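Oxidoreductase, Gfo/Idh/MocA family (Vibrio cholerae, PDB 1XEA) probably catalyses an NAD(P)-dependent oxidation or reduction of a substrate that has not been established. Local coordinates at residues A[169-183]-A[290-302]. Numbering follows the deposited sequence.
Sequences IHPLDSVNLSRQCNL and ERNLASHQLAEAI
Arg-291 reaches from helix 286-311 to the C-terminal end of helix 160-175 and grips Asp-173 side-on. Its chain is fully extended, with CG anti to the backbone N (chi1 176°), which carries the guanidinium to that helix end. Arg-291 NH2 donates to Asp-173 O at 2.6 Å, from above the carbonyl plane. On the opposite face of that plane, the same oxygen accepts Asn-176 N. Arg-291 NE meets Asp-173 OD1 at 3.3 Å in a salt bridge, from above the carboxylate plane. Arg-124 shares this carboxylate oxygen. Ser-295 OG lies 2.8 Å from Asp-173 OD1 and accepts Asn-176 ND2 at 3.1 Å. The Asn-176 amide also braces the following turn: OD1 takes Gln-180 N on a lone pair. The Glu-290 carboxylate stacks on one face of the Arg-179 guanidinium, their planes 13° apart. Leu-172 is a knob among Ser-295, Leu-298, Ala-299 and Ile-302; its CD2 meets Ile-302 CD1 tip to tip at 3.6 Å. Ile-169 CD1 sits over the His-296 ring face, a CH-pi contact. The axes of segments 169-175 and 290-302 cross at 133°. Such helix-helix packing with a polar end, beside strands 146-152 and 196-206, is consistent with the C-terminal alpha/beta domain of Gfo/Idh/MocA oxidoreductases.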
loop_
_atom_site.group_PDB
_atom_site.type_symbol
_atom_site.label_atom_id
_atom_site.label_comp_id
_atom_site.label_asym_id
_atom_site.label_seq_id
_atom_site.Cartn_x
_atom_site.Cartn_y
_atom_site.Cartn_z
ATOM N N ILE A 169 -15.428 23.401 -6.902
ATOM C CA ILE A 169 -16.743 22.994 -7.364
ATOM C C ILE A 169 -16.750 21.509 -7.699
ATOM O O ILE A 169 -17.791 20.874 -7.664
ATOM C CB ILE A 169 -17.172 23.814 -8.594
ATOM C CG1 ILE A 169 -18.682 23.683 -8.796
ATOM C CG2 ILE A 169 -16.422 23.337 -9.825
ATOM C CD1 ILE A 169 -19.272 24.809 -9.588
ATOM N N HIS A 170 -15.585 20.961 -8.025
ATOM C CA HIS A 170 -15.510 19.553 -8.342
ATOM C C HIS A 170 -15.890 18.740 -7.113
ATOM O O HIS A 170 -16.911 18.061 -7.103
ATOM C CB HIS A 170 -14.111 19.170 -8.801
ATOM C CG HIS A 170 -13.917 19.258 -10.279
ATOM N ND1 HIS A 170 -14.784 18.673 -11.177
ATOM C CD2 HIS A 170 -12.961 19.865 -11.021
ATOM C CE1 HIS A 170 -14.375 18.921 -12.407
ATOM N NE2 HIS A 170 -13.270 19.643 -12.342
ATOM N N PRO A 171 -15.080 18.806 -6.043
ATOM C CA PRO A 171 -15.431 18.025 -4.851
ATOM C C PRO A 171 -16.756 18.432 -4.214
ATOM O O PRO A 171 -17.511 17.586 -3.736
ATOM C CB PRO A 171 -14.240 18.260 -3.920
ATOM C CG PRO A 171 -13.765 19.615 -4.309
ATOM C CD PRO A 171 -13.842 19.577 -5.819
ATOM N N LEU A 172 -17.033 19.732 -4.228
ATOM C CA LEU A 172 -18.258 20.245 -3.645
ATOM C C LEU A 172 -19.494 19.607 -4.286
ATOM O O LEU A 172 -20.349 19.050 -3.591
ATOM C CB LEU A 172 -18.323 21.764 -3.796
ATOM C CG LEU A 172 -19.487 22.434 -3.049
ATOM C CD1 LEU A 172 -19.261 22.317 -1.544
ATOM C CD2 LEU A 172 -19.597 23.883 -3.468
ATOM N N ASP A 173 -19.585 19.692 -5.610
ATOM C CA ASP A 173 -20.710 19.115 -6.332
ATOM C C ASP A 173 -20.779 17.603 -6.163
ATOM O O ASP A 173 -21.848 17.043 -5.909
ATOM C CB ASP A 173 -20.623 19.416 -7.828
ATOM C CG ASP A 173 -21.659 18.633 -8.634
ATOM O OD1 ASP A 173 -22.853 18.984 -8.605
ATOM O OD2 ASP A 173 -21.288 17.645 -9.290
ATOM N N SER A 174 -19.637 16.943 -6.325
ATOM C CA SER A 174 -19.568 15.491 -6.213
ATOM C C SER A 174 -20.148 14.964 -4.914
ATOM O O SER A 174 -20.585 13.820 -4.838
ATOM C CB SER A 174 -18.119 15.023 -6.346
ATOM O OG SER A 174 -17.592 15.393 -7.597
ATOM N N VAL A 175 -20.161 15.812 -3.901
ATOM C CA VAL A 175 -20.659 15.431 -2.602
ATOM C C VAL A 175 -22.059 15.956 -2.353
ATOM O O VAL A 175 -22.768 15.452 -1.489
ATOM C CB VAL A 175 -19.715 15.971 -1.525
ATOM C CG1 VAL A 175 -20.286 15.725 -0.165
ATOM C CG2 VAL A 175 -18.355 15.296 -1.646
ATOM N N ASN A 176 -22.449 16.967 -3.130
ATOM C CA ASN A 176 -23.752 17.626 -3.008
ATOM C C ASN A 176 -24.936 16.746 -3.429
ATOM O O ASN A 176 -25.654 17.048 -4.377
ATOM C CB ASN A 176 -23.733 18.910 -3.831
ATOM C CG ASN A 176 -24.839 19.852 -3.452
ATOM O OD1 ASN A 176 -25.689 19.524 -2.626
ATOM N ND2 ASN A 176 -24.834 21.038 -4.039
ATOM N N LEU A 177 -25.139 15.665 -2.686
ATOM C CA LEU A 177 -26.195 14.710 -2.969
ATOM C C LEU A 177 -27.529 15.083 -2.328
ATOM O O LEU A 177 -28.513 14.359 -2.466
ATOM C CB LEU A 177 -25.755 13.334 -2.478
ATOM C CG LEU A 177 -24.421 12.806 -3.015
ATOM C CD1 LEU A 177 -23.933 11.687 -2.128
ATOM C CD2 LEU A 177 -24.570 12.340 -4.455
ATOM N N SER A 178 -27.560 16.204 -1.616
ATOM C CA SER A 178 -28.779 16.649 -0.945
ATOM C C SER A 178 -29.289 17.971 -1.516
ATOM O O SER A 178 -30.220 18.577 -0.980
ATOM C CB SER A 178 -28.505 16.832 0.547
ATOM O OG SER A 178 -27.697 17.978 0.775
ATOM N N ARG A 179 -28.664 18.416 -2.600
ATOM C CA ARG A 179 -29.023 19.673 -3.242
ATOM C C ARG A 179 -28.950 20.795 -2.221
ATOM O O ARG A 179 -29.965 21.388 -1.860
ATOM C CB ARG A 179 -30.430 19.610 -3.834
ATOM C CG ARG A 179 -30.642 18.477 -4.819
ATOM C CD ARG A 179 -31.893 18.712 -5.655
ATOM N NE ARG A 179 -33.027 19.231 -4.870
ATOM C CZ ARG A 179 -33.336 20.524 -4.715
ATOM N NH1 ARG A 179 -32.594 21.464 -5.287
ATOM N NH2 ARG A 179 -34.409 20.880 -4.010
ATOM N N GLN A 180 -27.738 21.065 -1.748
ATOM C CA GLN A 180 -27.485 22.120 -0.773
ATOM C C GLN A 180 -27.266 23.390 -1.595
ATOM O O GLN A 180 -26.381 23.438 -2.446
ATOM C CB GLN A 180 -26.231 21.778 0.035
ATOM C CG GLN A 180 -26.064 22.524 1.349
ATOM C CD GLN A 180 -27.169 22.215 2.354
ATOM O OE1 GLN A 180 -27.752 21.119 2.357
ATOM N NE2 GLN A 180 -27.450 23.176 3.227
ATOM N N CYS A 181 -28.059 24.422 -1.337
ATOM C CA CYS A 181 -27.949 25.651 -2.106
ATOM C C CYS A 181 -27.642 26.877 -1.270
ATOM O O CYS A 181 -27.883 27.997 -1.711
ATOM C CB CYS A 181 -29.247 25.875 -2.863
ATOM S SG CYS A 181 -30.652 25.843 -1.766
ATOM N N ASN A 182 -27.113 26.664 -0.070
ATOM C CA ASN A 182 -26.769 27.761 0.828
ATOM C C ASN A 182 -25.790 27.315 1.914
ATOM O O ASN A 182 -25.080 26.315 1.765
ATOM C CB ASN A 182 -28.031 28.325 1.486
ATOM C CG ASN A 182 -28.815 27.272 2.257
ATOM O OD1 ASN A 182 -29.680 27.604 3.063
ATOM N ND2 ASN A 182 -28.519 25.998 2.007
ATOM N N LEU A 183 -25.766 28.061 3.011
ATOM C CA LEU A 183 -24.881 27.751 4.123
ATOM C C LEU A 183 -25.651 27.259 5.338
ATOM O O LEU A 183 -25.116 27.205 6.446
ATOM C CB LEU A 183 -24.060 28.979 4.501
ATOM C CG LEU A 183 -23.186 29.578 3.405
ATOM C CD1 LEU A 183 -22.381 30.701 4.020
ATOM C CD2 LEU A 183 -22.252 28.532 2.803
ATOM N N GLU A 290 -31.645 20.770 -10.823
ATOM C CA GLU A 290 -31.660 21.283 -9.452
ATOM C C GLU A 290 -30.313 21.130 -8.764
ATOM O O GLU A 290 -29.894 22.014 -8.018
ATOM C CB GLU A 290 -32.731 20.580 -8.604
ATOM C CG GLU A 290 -34.175 21.010 -8.884
ATOM C CD GLU A 290 -35.148 20.605 -7.767
ATOM O OE1 GLU A 290 -35.281 19.383 -7.475
ATOM O OE2 GLU A 290 -35.788 21.518 -7.175
ATOM N N ARG A 291 -29.641 20.010 -9.015
ATOM C CA ARG A 291 -28.339 19.773 -8.409
ATOM C C ARG A 291 -27.349 20.745 -9.029
ATOM O O ARG A 291 -26.506 21.321 -8.338
ATOM C CB ARG A 291 -27.885 18.327 -8.639
ATOM C CG ARG A 291 -26.485 18.034 -8.109
ATOM C CD ARG A 291 -26.063 16.582 -8.301
ATOM N NE ARG A 291 -24.669 16.378 -7.900
ATOM C CZ ARG A 291 -24.070 15.192 -7.821
ATOM N NH1 ARG A 291 -24.738 14.087 -8.113
ATOM N NH2 ARG A 291 -22.803 15.110 -7.447
ATOM N N ASN A 292 -27.459 20.939 -10.337
ATOM C CA ASN A 292 -26.562 21.868 -11.017
ATOM C C ASN A 292 -26.704 23.269 -10.403
ATOM O O ASN A 292 -25.724 23.871 -9.956
ATOM C CB ASN A 292 -26.861 21.882 -12.515
ATOM C CG ASN A 292 -26.495 20.579 -13.172
ATOM O OD1 ASN A 292 -25.366 20.122 -13.064
ATOM N ND2 ASN A 292 -27.442 19.966 -13.840
ATOM N N LEU A 293 -27.932 23.776 -10.364
ATOM C CA LEU A 293 -28.179 25.080 -9.787
ATOM C C LEU A 293 -27.646 25.131 -8.380
ATOM O O LEU A 293 -26.833 25.985 -8.037
ATOM C CB LEU A 293 -29.670 25.371 -9.763
ATOM C CG LEU A 293 -30.183 25.740 -11.149
ATOM C CD1 LEU A 293 -31.699 25.671 -11.173
ATOM C CD2 LEU A 293 -29.687 27.130 -11.516
ATOM N N ALA A 294 -28.104 24.202 -7.558
ATOM C CA ALA A 294 -27.684 24.159 -6.170
ATOM C C ALA A 294 -26.162 24.248 -5.994
ATOM O O ALA A 294 -25.668 25.045 -5.187
ATOM C CB ALA A 294 -28.218 22.895 -5.512
ATOM N N SER A 295 -25.417 23.439 -6.742
ATOM C CA SER A 295 -23.959 23.458 -6.620
ATOM C C SER A 295 -23.343 24.808 -6.988
ATOM O O SER A 295 -22.370 25.251 -6.365
ATOM C CB SER A 295 -23.335 22.343 -7.464
ATOM O OG SER A 295 -23.774 21.084 -6.993
ATOM N N HIS A 296 -23.898 25.459 -8.003
ATOM C CA HIS A 296 -23.387 26.758 -8.375
ATOM C C HIS A 296 -23.901 27.795 -7.389
ATOM O O HIS A 296 -23.203 28.753 -7.078
ATOM C CB HIS A 296 -23.790 27.129 -9.802
ATOM C CG HIS A 296 -23.094 26.322 -10.853
ATOM N ND1 HIS A 296 -23.519 25.066 -11.227
ATOM C CD2 HIS A 296 -21.992 26.585 -11.594
ATOM C CE1 HIS A 296 -22.710 24.592 -12.158
ATOM N NE2 HIS A 296 -21.776 25.493 -12.399
ATOM N N GLN A 297 -25.108 27.612 -6.877
ATOM C CA GLN A 297 -25.617 28.582 -5.928
ATOM C C GLN A 297 -24.799 28.479 -4.647
ATOM O O GLN A 297 -24.494 29.489 -4.013
ATOM C CB GLN A 297 -27.106 28.340 -5.659
ATOM C CG GLN A 297 -27.985 28.569 -6.900
ATOM C CD GLN A 297 -29.463 28.255 -6.668
ATOM O OE1 GLN A 297 -29.812 27.232 -6.070
ATOM N NE2 GLN A 297 -30.336 29.125 -7.164
ATOM N N LEU A 298 -24.424 27.255 -4.278
ATOM C CA LEU A 298 -23.619 27.027 -3.080
ATOM C C LEU A 298 -22.219 27.634 -3.256
ATOM O O LEU A 298 -21.676 28.254 -2.338
ATOM C CB LEU A 298 -23.485 25.529 -2.808
ATOM C CG LEU A 298 -23.535 25.059 -1.348
ATOM C CD1 LEU A 298 -22.766 23.758 -1.265
ATOM C CD2 LEU A 298 -22.959 26.089 -0.395
ATOM N N ALA A 299 -21.636 27.443 -4.435
ATOM C CA ALA A 299 -20.321 27.986 -4.716
ATOM C C ALA A 299 -20.369 29.502 -4.555
ATOM O O ALA A 299 -19.452 30.109 -4.003
ATOM C CB ALA A 299 -19.892 27.622 -6.123
ATOM N N GLU A 300 -21.445 30.111 -5.043
ATOM C CA GLU A 300 -21.619 31.554 -4.940
ATOM C C GLU A 300 -21.577 31.956 -3.475
ATOM O O GLU A 300 -20.803 32.831 -3.080
ATOM C CB GLU A 300 -22.966 31.965 -5.536
ATOM C CG GLU A 300 -22.853 32.748 -6.834
ATOM C CD GLU A 300 -22.097 34.047 -6.655
ATOM O OE1 GLU A 300 -22.497 34.848 -5.780
ATOM O OE2 GLU A 300 -21.108 34.264 -7.391
ATOM N N ALA A 301 -22.420 31.295 -2.683
ATOM C CA ALA A 301 -22.527 31.543 -1.253
ATOM C C ALA A 301 -21.173 31.440 -0.577
ATOM O O ALA A 301 -20.787 32.309 0.206
ATOM C CB ALA A 301 -23.484 30.554 -0.637
ATOM N N ILE A 302 -20.444 30.376 -0.887
ATOM C CA ILE A 302 -19.133 30.168 -0.292
ATOM C C ILE A 302 -18.189 31.327 -0.597
ATOM O O ILE A 302 -17.523 31.847 0.302
ATOM C CB ILE A 302 -18.518 28.832 -0.775
ATOM C CG1 ILE A 302 -19.392 27.671 -0.275
ATOM C CG2 ILE A 302 -17.087 28.699 -0.275
ATOM C CD1 ILE A 302 -19.030 26.310 -0.828
HETATM O O HOH W 1 -20.658 12.694 -7.307
#